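Capsid protein VP1 (Human polyomavirus 12, PDB 6Y5Z) probably assembles, as disulfide-linked pentamers, into the T=7 icosahedral shell of the virus, of which it is the major coat protein. Local coordinates at residues I22-N27 with A68-P73; H126-G131 with R198-Y203; P134-G139 with P191-N196; L240-V245 with R264-Q269. One frame throughout, in Å; residues are numbered along the deposited sequence.

Interaction 1 of 4, residues I22-N27 with A68-P73; sequences IEAFLN and ARIPLP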
loop_
_atom_site.group_PDB
_atom_site.type_symbol
_atom_site.label_atom_id
_atom_site.label_comp_id
_atom_site.label_asym_id
_atom_site.label_seq_id
_atom_site.Cartn_x
_atom_site.Cartn_y
_atom_site.Cartn_z
ATOM N N ILE D 22 -9.882 -11.825 -29.295
ATOM C CA ILE D 22 -8.760 -11.270 -30.102
ATOM C C ILE D 22 -7.576 -11.173 -29.150
ATOM O O ILE D 22 -7.714 -10.486 -28.108
ATOM C CB ILE D 22 -9.131 -9.888 -30.659
ATOM C CG1 ILE D 22 -10.349 -9.964 -31.585
ATOM C CG2 ILE D 22 -7.937 -9.253 -31.341
ATOM C CD1 ILE D 22 -10.152 -10.867 -32.785
ATOM N N GLU D 23 -6.444 -11.775 -29.487
ATOM C CA GLU D 23 -5.249 -11.660 -28.635
ATOM C C GLU D 23 -4.120 -11.004 -29.419
ATOM O O GLU D 23 -4.065 -11.112 -30.659
ATOM C CB GLU D 23 -4.916 -13.028 -28.041
ATOM C CG GLU D 23 -4.199 -13.971 -28.964
ATOM C CD GLU D 23 -3.769 -15.275 -28.294
ATOM O OE1 GLU D 23 -3.216 -16.121 -29.028
ATOM O OE2 GLU D 23 -3.992 -15.469 -27.042
ATOM N N ALA D 24 -3.261 -10.289 -28.707
ATOM C CA ALA D 24 -2.094 -9.615 -29.304
ATOM C C ALA D 24 -1.053 -9.373 -28.227
ATOM O O ALA D 24 -1.430 -9.139 -27.064
ATOM C CB ALA D 24 -2.512 -8.330 -29.950
ATOM N N PHE D 25 0.218 -9.373 -28.621
ATOM C CA PHE D 25 1.331 -8.824 -27.812
ATOM C C PHE D 25 1.752 -7.518 -28.490
ATOM O O PHE D 25 1.908 -7.514 -29.712
ATOM C CB PHE D 25 2.492 -9.814 -27.712
ATOM C CG PHE D 25 2.291 -11.048 -26.852
ATOM C CD1 PHE D 25 2.557 -11.024 -25.494
ATOM C CD2 PHE D 25 1.925 -12.254 -27.422
ATOM C CE1 PHE D 25 2.434 -12.177 -24.724
ATOM C CE2 PHE D 25 1.796 -13.407 -26.656
ATOM C CZ PHE D 25 2.059 -13.367 -25.309
ATOM N N LEU D 26 1.873 -6.432 -27.736
ATOM C CA LEU D 26 2.495 -5.168 -28.192
ATOM C C LEU D 26 3.889 -5.072 -27.581
ATOM O O LEU D 26 4.003 -5.078 -26.355
ATOM C CB LEU D 26 1.607 -3.980 -27.825
ATOM C CG LEU D 26 0.469 -3.696 -28.805
ATOM C CD1 LEU D 26 -0.477 -4.874 -28.964
ATOM C CD2 LEU D 26 -0.295 -2.454 -28.383
ATOM N N ASN D 27 4.920 -4.985 -28.415
ATOM C CA ASN D 27 6.306 -4.807 -27.941
ATOM C C ASN D 27 6.499 -3.358 -27.531
ATOM O O ASN D 27 5.905 -2.431 -28.101
ATOM C CB ASN D 27 7.326 -5.255 -28.988
ATOM C CG ASN D 27 7.468 -6.756 -28.985
ATOM O OD1 ASN D 27 7.512 -7.354 -27.919
ATOM N ND2 ASN D 27 7.473 -7.356 -30.166
ATOM N N ALA D 68 -1.623 -0.702 -31.836
ATOM C CA ALA D 68 -1.927 -1.638 -32.929
ATOM C C ALA D 68 -3.426 -1.568 -33.192
ATOM O O ALA D 68 -4.229 -1.400 -32.245
ATOM C CB ALA D 68 -1.453 -3.031 -32.584
ATOM N N ARG D 69 -3.790 -1.689 -34.462
ATOM C CA ARG D 69 -5.188 -1.893 -34.869
ATOM C C ARG D 69 -5.291 -3.344 -35.328
ATOM O O ARG D 69 -4.526 -3.732 -36.227
ATOM C CB ARG D 69 -5.612 -0.911 -35.956
ATOM C CG ARG D 69 -7.019 -1.187 -36.464
ATOM C CD ARG D 69 -7.327 -0.396 -37.718
ATOM N NE ARG D 69 -8.660 -0.687 -38.249
ATOM C CZ ARG D 69 -8.970 -1.755 -38.987
ATOM N NH1 ARG D 69 -8.048 -2.647 -39.298
ATOM N NH2 ARG D 69 -10.206 -1.930 -39.413
ATOM N N ILE D 70 -6.123 -4.127 -34.650
ATOM C CA ILE D 70 -6.361 -5.557 -35.000
ATOM C C ILE D 70 -7.615 -5.626 -35.865
ATOM O O ILE D 70 -8.696 -5.205 -35.441
ATOM C CB ILE D 70 -6.505 -6.450 -33.751
ATOM C CG1 ILE D 70 -5.443 -6.177 -32.679
ATOM C CG2 ILE D 70 -6.494 -7.902 -34.190
ATOM C CD1 ILE D 70 -4.020 -6.361 -33.135
ATOM N N PRO D 71 -7.526 -6.191 -37.094
ATOM C CA PRO D 71 -8.718 -6.346 -37.918
ATOM C C PRO D 71 -9.678 -7.379 -37.316
ATOM O O PRO D 71 -9.216 -8.354 -36.758
ATOM C CB PRO D 71 -8.186 -6.835 -39.272
ATOM C CG PRO D 71 -6.675 -6.610 -39.226
ATOM C CD PRO D 71 -6.301 -6.666 -37.762
ATOM N N LEU D 72 -10.987 -7.114 -37.417
ATOM C CA LEU D 72 -12.050 -7.991 -36.865
ATOM C C LEU D 72 -12.850 -8.611 -38.001
ATOM O O LEU D 72 -12.892 -8.055 -39.092
ATOM C CB LEU D 72 -12.978 -7.177 -35.969
ATOM C CG LEU D 72 -12.253 -6.477 -34.818
ATOM C CD1 LEU D 72 -13.214 -5.597 -34.045
ATOM C CD2 LEU D 72 -11.570 -7.491 -33.919
ATOM N N PRO D 73 -13.537 -9.744 -37.748
ATOM C CA PRO D 73 -14.424 -10.331 -38.756
ATOM C C PRO D 73 -15.440 -9.298 -39.267
ATOM O O PRO D 73 -16.034 -8.532 -38.502
ATOM C CB PRO D 73 -15.077 -11.519 -38.023
ATOM C CG PRO D 73 -14.118 -11.842 -36.891
ATOM C CD PRO D 73 -13.556 -10.490 -36.477
#
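Branched aliphatic groups, not rings or amides, carry the contact of Ile-22 with Ile-70 and Leu-72, and neither a flat face nor a ring edge is used across it. The two isoleucine side chains run antiparallel, one alongside the other, and CG2 of Ile-22 presses on CG2 of Ile-70 at 3.5 Å, tighter than ordinary van der Waals contact. With CG1 anti to the carbonyl carbon (chi1 -61°), Ile-22 sets its CG2 toward Ile-70 and its CG1 toward CD2 of Leu-72, at 3.6 Å from CG1. Further along, CB of Ala-24 meets CD1 of Ile-70 at 4.0 Å, and CD1 of Leu-26 approaches CB of Ala-68 at 4.2 Å.

The strand axes stay 9.0 Å apart and run at 148° to each other, which is face-to-face packing of the two sheets in the VP1 jelly-roll sandwich. Each strand spends its backbone bonds in its own sheet, Ala-24 pairing with Phe-266 and Ala-68 with Leu-240. On the far side of strand 9-26, Phe-25 packs on Leu-168 of a neighbouring subunit. What joins the two segments is therefore apolar and non-directional, depending on how closely the aliphatic branches fit, tightest at Ile-22.

Interaction 2 of 4, residues H126-G131 with R198-Y203; sequences HMFAVG and RYFGNY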
loop_
_atom_site.group_PDB
_atom_site.type_symbol
_atom_site.label_atom_id
_atom_site.label_comp_id
_atom_site.label_asym_id
_atom_site.label_seq_id
_atom_site.Cartn_x
_atom_site.Cartn_y
_atom_site.Cartn_z
ATOM N N HIS D 126 2.864 2.914 -16.451
ATOM C CA HIS D 126 2.087 1.797 -17.023
ATOM C C HIS D 126 0.790 2.377 -17.542
ATOM O O HIS D 126 0.157 3.170 -16.821
ATOM C CB HIS D 126 1.809 0.695 -16.019
ATOM C CG HIS D 126 3.033 -0.018 -15.609
ATOM N ND1 HIS D 126 3.681 -0.894 -16.448
ATOM C CD2 HIS D 126 3.730 0.003 -14.453
ATOM C CE1 HIS D 126 4.738 -1.371 -15.830
ATOM N NE2 HIS D 126 4.785 -0.839 -14.597
ATOM N N MET D 127 0.422 2.039 -18.763
ATOM C CA MET D 127 -0.931 2.374 -19.225
ATOM C C MET D 127 -1.338 1.376 -20.307
ATOM O O MET D 127 -0.476 0.842 -21.033
ATOM C CB MET D 127 -1.006 3.816 -19.734
ATOM C CG MET D 127 -0.281 4.026 -21.020
ATOM S SD MET D 127 -1.433 3.771 -22.362
ATOM C CE MET D 127 -2.502 5.150 -21.939
ATOM N N PHE D 128 -2.627 1.089 -20.341
ATOM C CA PHE D 128 -3.178 0.339 -21.483
ATOM C C PHE D 128 -4.557 0.887 -21.782
ATOM O O PHE D 128 -5.217 1.510 -20.923
ATOM C CB PHE D 128 -3.214 -1.160 -21.224
ATOM C CG PHE D 128 -4.234 -1.598 -20.222
ATOM C CD1 PHE D 128 -3.953 -1.567 -18.867
ATOM C CD2 PHE D 128 -5.468 -2.079 -20.639
ATOM C CE1 PHE D 128 -4.904 -1.990 -17.947
ATOM C CE2 PHE D 128 -6.395 -2.526 -19.718
ATOM C CZ PHE D 128 -6.108 -2.473 -18.375
ATOM N N ALA D 129 -4.955 0.719 -23.031
ATOM C CA ALA D 129 -6.263 1.167 -23.496
ATOM C C ALA D 129 -6.772 0.179 -24.535
ATOM O O ALA D 129 -5.984 -0.411 -25.278
ATOM C CB ALA D 129 -6.217 2.563 -24.058
ATOM N N VAL D 130 -8.081 0.012 -24.495
ATOM C CA VAL D 130 -8.824 -0.800 -25.487
ATOM C C VAL D 130 -9.948 0.090 -26.003
ATOM O O VAL D 130 -10.727 0.574 -25.186
ATOM C CB VAL D 130 -9.340 -2.105 -24.853
ATOM C CG1 VAL D 130 -10.137 -2.947 -25.845
ATOM C CG2 VAL D 130 -8.205 -2.911 -24.248
ATOM N N GLY D 131 -10.065 0.260 -27.321
ATOM C CA GLY D 131 -11.126 1.106 -27.874
ATOM C C GLY D 131 -11.555 0.693 -29.258
ATOM O O GLY D 131 -10.922 -0.177 -29.868
ATOM N N ARG D 198 -11.580 2.693 -23.317
ATOM C CA ARG D 198 -11.311 2.616 -21.863
ATOM C C ARG D 198 -9.811 2.619 -21.685
ATOM O O ARG D 198 -9.143 1.806 -22.357
ATOM C CB ARG D 198 -11.911 1.363 -21.231
ATOM C CG ARG D 198 -13.387 1.155 -21.517
ATOM C CD ARG D 198 -14.296 2.333 -21.206
ATOM N NE ARG D 198 -15.617 1.883 -21.598
ATOM C CZ ARG D 198 -16.336 2.369 -22.596
ATOM N NH1 ARG D 198 -15.962 3.458 -23.243
ATOM N NH2 ARG D 198 -17.497 1.809 -22.876
ATOM N N TYR D 199 -9.286 3.541 -20.880
ATOM C CA TYR D 199 -7.836 3.536 -20.580
ATOM C C TYR D 199 -7.620 3.473 -19.076
ATOM O O TYR D 199 -8.522 3.904 -18.331
ATOM C CB TYR D 199 -7.103 4.710 -21.221
ATOM C CG TYR D 199 -7.450 6.069 -20.694
ATOM C CD1 TYR D 199 -6.847 6.572 -19.557
ATOM C CD2 TYR D 199 -8.404 6.853 -21.317
ATOM C CE1 TYR D 199 -7.173 7.829 -19.072
ATOM C CE2 TYR D 199 -8.735 8.107 -20.853
ATOM C CZ TYR D 199 -8.137 8.588 -19.703
ATOM O OH TYR D 199 -8.435 9.831 -19.220
ATOM N N PHE D 200 -6.450 2.948 -18.700
ATOM C CA PHE D 200 -6.055 2.658 -17.306
ATOM C C PHE D 200 -4.559 2.894 -17.210
ATOM O O PHE D 200 -3.824 2.433 -18.086
ATOM C CB PHE D 200 -6.388 1.212 -16.941
ATOM C CG PHE D 200 -7.784 0.750 -17.294
ATOM C CD1 PHE D 200 -8.077 0.313 -18.576
ATOM C CD2 PHE D 200 -8.782 0.716 -16.335
ATOM C CE1 PHE D 200 -9.363 -0.104 -18.895
ATOM C CE2 PHE D 200 -10.052 0.250 -16.642
ATOM C CZ PHE D 200 -10.325 -0.172 -17.920
ATOM N N GLY D 201 -4.098 3.597 -16.186
ATOM C CA GLY D 201 -2.651 3.745 -16.027
ATOM C C GLY D 201 -2.255 4.058 -14.608
ATOM O O GLY D 201 -3.113 4.422 -13.774
ATOM N N ASN D 202 -0.966 3.903 -14.356
ATOM C CA ASN D 202 -0.411 4.341 -13.064
ATOM C C ASN D 202 1.009 4.818 -13.307
ATOM O O ASN D 202 1.723 4.309 -14.206
ATOM C CB ASN D 202 -0.542 3.275 -11.978
ATOM C CG ASN D 202 0.476 2.167 -12.052
ATOM O OD1 ASN D 202 1.487 2.204 -11.347
ATOM N ND2 ASN D 202 0.238 1.176 -12.887
ATOM N N TYR D 203 1.402 5.763 -12.485
ATOM C CA TYR D 203 2.737 6.377 -12.530
ATOM C C TYR D 203 3.319 6.393 -11.123
ATOM O O TYR D 203 2.569 6.631 -10.167
ATOM C CB TYR D 203 2.621 7.794 -13.081
ATOM C CG TYR D 203 3.797 8.645 -12.713
ATOM C CD1 TYR D 203 4.976 8.576 -13.442
ATOM C CD2 TYR D 203 3.742 9.500 -11.629
ATOM C CE1 TYR D 203 6.074 9.332 -13.095
ATOM C CE2 TYR D 203 4.829 10.282 -11.285
ATOM C CZ TYR D 203 5.993 10.194 -12.016
ATOM O OH TYR D 203 7.074 10.927 -11.635
#
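Strands 126-131 and 198-203 lie side by side in antiparallel register as His-126 pairs with Asn-202, Phe-128 with Phe-200 and Val-130 with Arg-198, their axes 4.5 Å apart at 178°. They are the E and F strands of the CHEF sheet in the viral jelly roll, F being outermost within this chain. All three are hydrogen-bonded pairs with both bonds made; in the central one, Phe-128 N reaches Phe-200 O at 2.9 Å, and Phe-200 N returns to Phe-128 O. The alternating pairs, Met-127 with Gly-201 and Ala-129 with Tyr-199, are non-hydrogen-bonded, and the CA atoms of Met-127 and Gly-201 come within 3.9 Å. CA-H...O contacts supplement the N-H...O bonds, as from Met-127 CA to Phe-200 O at 3.1 Å.

On the side of the phenylalanines, CG of Phe-128 stands between its backbone N and carbonyl carbon, which brings the ring toward the other strand: CD1 of Phe-200 lies over one face, 3.4 Å from CZ of Phe-128. The ring planes are 18° apart but so displaced, with centroids 4.8 Å apart, that they scarcely overlap. On the same side His-126 and Asn-202 run alongside each other, while ND1 of His-126 is hydrogen-bonded to Asp-244. On the opposite side CB of Ala-129 touches CB of Tyr-199, whose hydroxyl is hydrogen-bonded to Glu-95 of a neighbouring subunit. Residues 200-203 pair antiparallel with a strand of that subunit, so the sheet runs on across the interface. At the His-126 end, ND2 of Asn-202 comes to 3.5 Å from CB of His-126, with the amide and imidazole planes 27° apart.

Interaction 3 of 4, residues P134-G139 with P191-N196; sequences PLDLQG and PSRNEN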
loop_
_atom_site.group_PDB
_atom_site.type_symbol
_atom_site.label_atom_id
_atom_site.label_comp_id
_atom_site.label_asym_id
_atom_site.label_seq_id
_atom_site.Cartn_x
_atom_site.Cartn_y
_atom_site.Cartn_z
ATOM N N PRO D 134 -8.841 5.148 -32.481
ATOM C CA PRO D 134 -7.566 5.467 -31.853
ATOM C C PRO D 134 -7.753 6.225 -30.531
ATOM O O PRO D 134 -8.707 6.982 -30.366
ATOM C CB PRO D 134 -6.865 6.340 -32.899
ATOM C CG PRO D 134 -7.522 5.928 -34.219
ATOM C CD PRO D 134 -8.962 5.653 -33.859
ATOM N N LEU D 135 -6.828 5.989 -29.615
ATOM C CA LEU D 135 -6.777 6.704 -28.316
ATOM C C LEU D 135 -6.636 8.213 -28.578
ATOM O O LEU D 135 -5.745 8.629 -29.338
ATOM C CB LEU D 135 -5.610 6.145 -27.492
ATOM C CG LEU D 135 -5.368 6.821 -26.140
ATOM C CD1 LEU D 135 -6.475 6.462 -25.175
ATOM C CD2 LEU D 135 -4.020 6.400 -25.574
ATOM N N ASP D 136 -7.495 9.017 -27.964
ATOM C CA ASP D 136 -7.389 10.497 -28.012
ATOM C C ASP D 136 -6.297 10.951 -27.035
ATOM O O ASP D 136 -6.293 10.455 -25.869
ATOM C CB ASP D 136 -8.717 11.162 -27.672
ATOM C CG ASP D 136 -9.810 10.864 -28.684
ATOM O OD1 ASP D 136 -9.574 11.161 -29.879
ATOM O OD2 ASP D 136 -10.869 10.320 -28.284
ATOM N N LEU D 137 -5.392 11.814 -27.494
ATOM C CA LEU D 137 -4.237 12.319 -26.717
ATOM C C LEU D 137 -4.382 13.825 -26.492
ATOM O O LEU D 137 -4.841 14.569 -27.396
ATOM C CB LEU D 137 -2.925 12.026 -27.448
ATOM C CG LEU D 137 -2.613 10.554 -27.715
ATOM C CD1 LEU D 137 -1.356 10.434 -28.567
ATOM C CD2 LEU D 137 -2.455 9.796 -26.410
ATOM N N GLN D 138 -3.945 14.265 -25.318
ATOM C CA GLN D 138 -3.861 15.682 -24.929
ATOM C C GLN D 138 -2.380 15.988 -24.741
ATOM O O GLN D 138 -1.691 15.265 -23.972
ATOM C CB GLN D 138 -4.679 15.942 -23.673
ATOM C CG GLN D 138 -4.360 17.281 -23.017
ATOM C CD GLN D 138 -4.819 18.464 -23.831
ATOM O OE1 GLN D 138 -5.999 18.577 -24.146
ATOM N NE2 GLN D 138 -3.911 19.403 -24.058
ATOM N N GLY D 139 -1.880 16.995 -25.447
ATOM C CA GLY D 139 -0.481 17.400 -25.306
ATOM C C GLY D 139 -0.237 18.178 -24.036
ATOM O O GLY D 139 -1.085 18.962 -23.622
ATOM N N PRO D 191 -8.900 12.882 -21.110
ATOM C CA PRO D 191 -10.105 12.482 -20.384
ATOM C C PRO D 191 -11.366 13.207 -20.883
ATOM O O PRO D 191 -12.450 12.834 -20.515
ATOM C CB PRO D 191 -9.802 12.886 -18.939
ATOM C CG PRO D 191 -8.873 14.052 -19.085
ATOM C CD PRO D 191 -8.020 13.751 -20.303
ATOM N N SER D 192 -11.200 14.237 -21.708
ATOM C CA SER D 192 -12.314 15.027 -22.280
ATOM C C SER D 192 -12.822 14.373 -23.566
ATOM O O SER D 192 -13.890 14.790 -24.029
ATOM C CB SER D 192 -11.913 16.460 -22.528
ATOM O OG SER D 192 -11.088 16.604 -23.673
ATOM N N ARG D 193 -12.094 13.398 -24.124
ATOM C CA ARG D 193 -12.563 12.617 -25.297
ATOM C C ARG D 193 -12.590 11.144 -24.891
ATOM O O ARG D 193 -13.101 10.850 -23.767
ATOM C CB ARG D 193 -11.701 12.993 -26.498
ATOM C CG ARG D 193 -11.783 14.487 -26.771
ATOM C CD ARG D 193 -11.028 14.879 -28.026
ATOM N NE ARG D 193 -11.224 16.302 -28.260
ATOM C CZ ARG D 193 -10.859 16.936 -29.369
ATOM N NH1 ARG D 193 -10.256 16.272 -30.325
ATOM N NH2 ARG D 193 -11.095 18.231 -29.503
ATOM N N ASN D 194 -12.149 10.243 -25.763
ATOM C CA ASN D 194 -12.108 8.783 -25.467
ATOM C C ASN D 194 -13.474 8.276 -24.986
ATOM O O ASN D 194 -13.517 7.398 -24.080
ATOM C CB ASN D 194 -11.004 8.493 -24.449
ATOM C CG ASN D 194 -9.637 8.601 -25.091
ATOM O OD1 ASN D 194 -9.386 7.975 -26.132
ATOM N ND2 ASN D 194 -8.777 9.426 -24.521
ATOM N N GLU D 195 -14.569 8.725 -25.601
ATOM C CA GLU D 195 -15.920 8.224 -25.242
ATOM C C GLU D 195 -16.012 6.728 -25.588
ATOM O O GLU D 195 -16.786 6.001 -24.926
ATOM C CB GLU D 195 -17.018 9.013 -25.941
ATOM C CG GLU D 195 -18.407 8.625 -25.464
ATOM N N ASN D 196 -15.258 6.292 -26.591
ATOM C CA ASN D 196 -15.337 4.931 -27.166
ATOM C C ASN D 196 -14.040 4.164 -26.903
ATOM O O ASN D 196 -13.755 3.199 -27.627
ATOM C CB ASN D 196 -15.632 5.049 -28.662
ATOM C CG ASN D 196 -16.096 3.759 -29.295
ATOM O OD1 ASN D 196 -16.805 2.987 -28.647
ATOM N ND2 ASN D 196 -15.709 3.549 -30.554
HETATM O O HOH W 1 -10.628 6.860 -28.371
HETATM O O HOH W 2 -8.665 13.796 -30.320
#
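Arg-193 is the first residue of 191-196 to touch the other segment, laying its CB 3.3 Å from OD2 of Asp-136. Its extended chain crosses the aspartate, NH1 of Arg-193 staying 5.2 Å from OD1 of Asp-136; a water that accepts from this NH1 at 2.9 Å lies 2.8 Å from the same OD1, bridging the two. Asn-194 follows and makes every direct hydrogen bond of the contact. Its backbone N donates to OD2 of Asp-136 at 2.8 Å, on the anti side of the carboxylate. Its side chain, with CG anti to the carbonyl carbon (chi1 -74°), applies both ends of the amide to the backbone of Asp-136: OD1 accepts from Asp-136 N at 2.8 Å, and ND2 donates to Asp-136 O at 3.0 Å. ND2 also reaches Asp-190 O, which fixes the rotation. CD1 of Leu-135 comes in obliquely beside the amide, 3.4 Å from OD1 of Asn-194, and a second water links that oxygen to Pro-134 O.

Strand 136-139 is central in a small antiparallel sheet, between 173-175 and 187-189, and loop 191-196 leads on into strand 197-204. There Tyr-199 packs on Pro-191 and Asn-194, and Pro-191 meets Tyr-265 of a neighbouring subunit.

Interaction 4 of 4, residues L240-V245 with R264-Q269; sequences LSCCDV and RYFNVQ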
loop_
_atom_site.group_PDB
_atom_site.type_symbol
_atom_site.label_atom_id
_atom_site.label_comp_id
_atom_site.label_asym_id
_atom_site.label_seq_id
_atom_site.Cartn_x
_atom_site.Cartn_y
_atom_site.Cartn_z
ATOM N N LEU D 240 -5.700 -1.106 -29.714
ATOM C CA LEU D 240 -4.963 -1.414 -28.475
ATOM C C LEU D 240 -3.819 -0.426 -28.372
ATOM O O LEU D 240 -3.153 -0.151 -29.386
ATOM C CB LEU D 240 -4.401 -2.824 -28.516
ATOM C CG LEU D 240 -5.399 -3.922 -28.875
ATOM C CD1 LEU D 240 -4.690 -5.264 -28.982
ATOM C CD2 LEU D 240 -6.510 -3.975 -27.848
ATOM N N SER D 241 -3.574 0.065 -27.170
ATOM C CA SER D 241 -2.536 1.083 -26.876
ATOM C C SER D 241 -1.874 0.721 -25.548
ATOM O O SER D 241 -2.601 0.223 -24.703
ATOM C CB SER D 241 -3.151 2.447 -26.776
ATOM O OG SER D 241 -3.883 2.790 -27.943
ATOM N N CYS D 242 -0.593 1.008 -25.371
ATOM C CA CYS D 242 0.025 0.811 -24.038
ATOM C C CYS D 242 1.371 1.513 -23.964
ATOM O O CYS D 242 1.919 1.933 -24.992
ATOM C CB CYS D 242 0.160 -0.665 -23.707
ATOM S SG CYS D 242 1.125 -1.625 -24.901
ATOM N N CYS D 243 1.881 1.615 -22.745
ATOM C CA CYS D 243 3.298 1.889 -22.459
ATOM C C CYS D 243 3.589 1.264 -21.100
ATOM O O CYS D 243 2.737 1.365 -20.198
ATOM C CB CYS D 243 3.566 3.386 -22.460
ATOM S SG CYS D 243 5.326 3.751 -22.307
ATOM N N ASP D 244 4.739 0.635 -20.970
ATOM C CA ASP D 244 5.131 -0.059 -19.726
ATOM C C ASP D 244 6.618 0.145 -19.482
ATOM O O ASP D 244 7.424 -0.762 -19.743
ATOM C CB ASP D 244 4.732 -1.529 -19.811
ATOM C CG ASP D 244 3.225 -1.678 -19.825
ATOM O OD1 ASP D 244 2.613 -1.449 -18.757
ATOM O OD2 ASP D 244 2.643 -1.974 -20.926
ATOM N N VAL D 245 6.942 1.322 -18.952
ATOM C CA VAL D 245 8.314 1.697 -18.517
ATOM C C VAL D 245 8.535 1.120 -17.122
ATOM O O VAL D 245 7.758 1.460 -16.214
ATOM C CB VAL D 245 8.509 3.222 -18.481
ATOM C CG1 VAL D 245 9.868 3.582 -17.889
ATOM C CG2 VAL D 245 8.337 3.823 -19.869
ATOM N N ARG D 264 3.413 -6.095 -23.498
ATOM C CA ARG D 264 2.084 -6.309 -22.909
ATOM C C ARG D 264 1.266 -7.231 -23.805
ATOM O O ARG D 264 1.162 -6.987 -25.020
ATOM C CB ARG D 264 1.389 -4.965 -22.691
ATOM C CG ARG D 264 -0.022 -5.076 -22.142
ATOM C CD ARG D 264 -0.609 -3.713 -21.833
ATOM N NE ARG D 264 -0.063 -3.031 -20.656
ATOM C CZ ARG D 264 -0.531 -3.123 -19.412
ATOM N NH1 ARG D 264 0.030 -2.426 -18.435
ATOM N NH2 ARG D 264 -1.537 -3.945 -19.142
ATOM N N TYR D 265 0.608 -8.183 -23.169
ATOM C CA TYR D 265 -0.401 -9.071 -23.779
ATOM C C TYR D 265 -1.798 -8.503 -23.563
ATOM O O TYR D 265 -2.114 -7.982 -22.455
ATOM C CB TYR D 265 -0.327 -10.440 -23.117
ATOM C CG TYR D 265 -1.335 -11.441 -23.593
ATOM C CD1 TYR D 265 -1.227 -12.043 -24.833
ATOM C CD2 TYR D 265 -2.411 -11.774 -22.795
ATOM C CE1 TYR D 265 -2.170 -12.971 -25.261
ATOM C CE2 TYR D 265 -3.328 -12.737 -23.181
ATOM C CZ TYR D 265 -3.232 -13.306 -24.430
ATOM O OH TYR D 265 -4.181 -14.251 -24.752
ATOM N N PHE D 266 -2.652 -8.699 -24.561
ATOM C CA PHE D 266 -4.093 -8.384 -24.519
ATOM C C PHE D 266 -4.870 -9.596 -25.000
ATOM O O PHE D 266 -4.518 -10.149 -26.059
ATOM C CB PHE D 266 -4.477 -7.224 -25.438
ATOM C CG PHE D 266 -3.845 -5.889 -25.129
ATOM C CD1 PHE D 266 -2.518 -5.614 -25.453
ATOM C CD2 PHE D 266 -4.612 -4.868 -24.601
ATOM C CE1 PHE D 266 -1.978 -4.360 -25.217
ATOM C CE2 PHE D 266 -4.069 -3.612 -24.373
ATOM C CZ PHE D 266 -2.756 -3.354 -24.699
ATOM N N ASN D 267 -5.921 -9.974 -24.271
ATOM C CA ASN D 267 -6.940 -10.923 -24.787
ATOM C C ASN D 267 -8.288 -10.265 -24.556
ATOM O O ASN D 267 -8.731 -10.196 -23.401
ATOM C CB ASN D 267 -6.856 -12.303 -24.142
ATOM C CG ASN D 267 -7.766 -13.298 -24.837
ATOM O OD1 ASN D 267 -8.791 -12.923 -25.375
ATOM N ND2 ASN D 267 -7.355 -14.549 -24.926
ATOM N N VAL D 268 -8.884 -9.784 -25.634
ATOM C CA VAL D 268 -10.148 -9.000 -25.587
ATOM C C VAL D 268 -11.303 -9.895 -25.995
ATOM O O VAL D 268 -11.231 -10.547 -27.073
ATOM C CB VAL D 268 -10.074 -7.742 -26.464
ATOM C CG1 VAL D 268 -11.362 -6.934 -26.408
ATOM C CG2 VAL D 268 -8.885 -6.888 -26.063
ATOM N N GLN D 269 -12.334 -9.930 -25.158
ATOM C CA GLN D 269 -13.594 -10.640 -25.469
ATOM C C GLN D 269 -14.527 -9.655 -26.166
ATOM O O GLN D 269 -14.774 -8.564 -25.614
ATOM C CB GLN D 269 -14.242 -11.168 -24.193
ATOM C CG GLN D 269 -15.557 -11.855 -24.465
ATOM C CD GLN D 269 -16.121 -12.436 -23.191
ATOM O OE1 GLN D 269 -17.002 -11.846 -22.568
ATOM N NE2 GLN D 269 -15.558 -13.557 -22.761
#
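Leu-240 rides over the ring of Phe-266, its CB 4.2 Å from the ring centroid and only 9° off the normal, a CH-pi contact over one face. The edge is filled too: CZ of Phe-266 lies 3.6 Å from Ser-241 O, and the sulfur of Cys-242 sits at the rim. CB of Cys-242 also packs on CD of Arg-264 at 3.7 Å, completing the close-packed part. Packing slackens at the Val-268 end, where CG2 of Val-268 touches CD2 of Leu-240 at 4.2 Å, though every touching residue is buried.

The axes lie 8.9 Å apart, although the strands belong to one hairpin, backbone-paired nearer the turn by Asp-244 with Leu-262. The hairpin thus splays, its arms on the two sheets of the sandwich. Between the arms, Arg-264 bends at chi3 (-73°) and grips Asp-244 side-on, NH1 meeting OD1 of Asp-244 at 2.8 Å and NE meeting OD2 of Asp-244 at 2.9 Å, on the syn side but with the two planes turned 35° apart. OD1 is also hydrogen-bonded to His-126 ND1, and Arg-264 NH2 to Thr-94 OG1. Holding two arginine N-H groups and a histidine nitrogen, this buried carboxylate is probably ionised, its charge offsetting the guanidinium's.

How the interactions relate
Interactions 1 and 4 both span the jelly-roll sandwich, with axes about 9 Å apart, and share neighbours: strand 9-26 pairs with 257-276, and 66-71 with 237-250. Interaction 1 is a surface contact made of aliphatic groups; interaction 4, its centre about 9 Å from that of interaction 1, is fully buried and adds an aromatic face and a salt bridge. Interaction 2 is buried as well but lies within one sheet, so backbone bonds dominate. Interaction 3, only partly buried, joins a strand of a small separate sheet to the loop 191-196 and relies on side-chain-to-backbone bonds and water. Interactions 2 and 4 touch, as do 2 and 3.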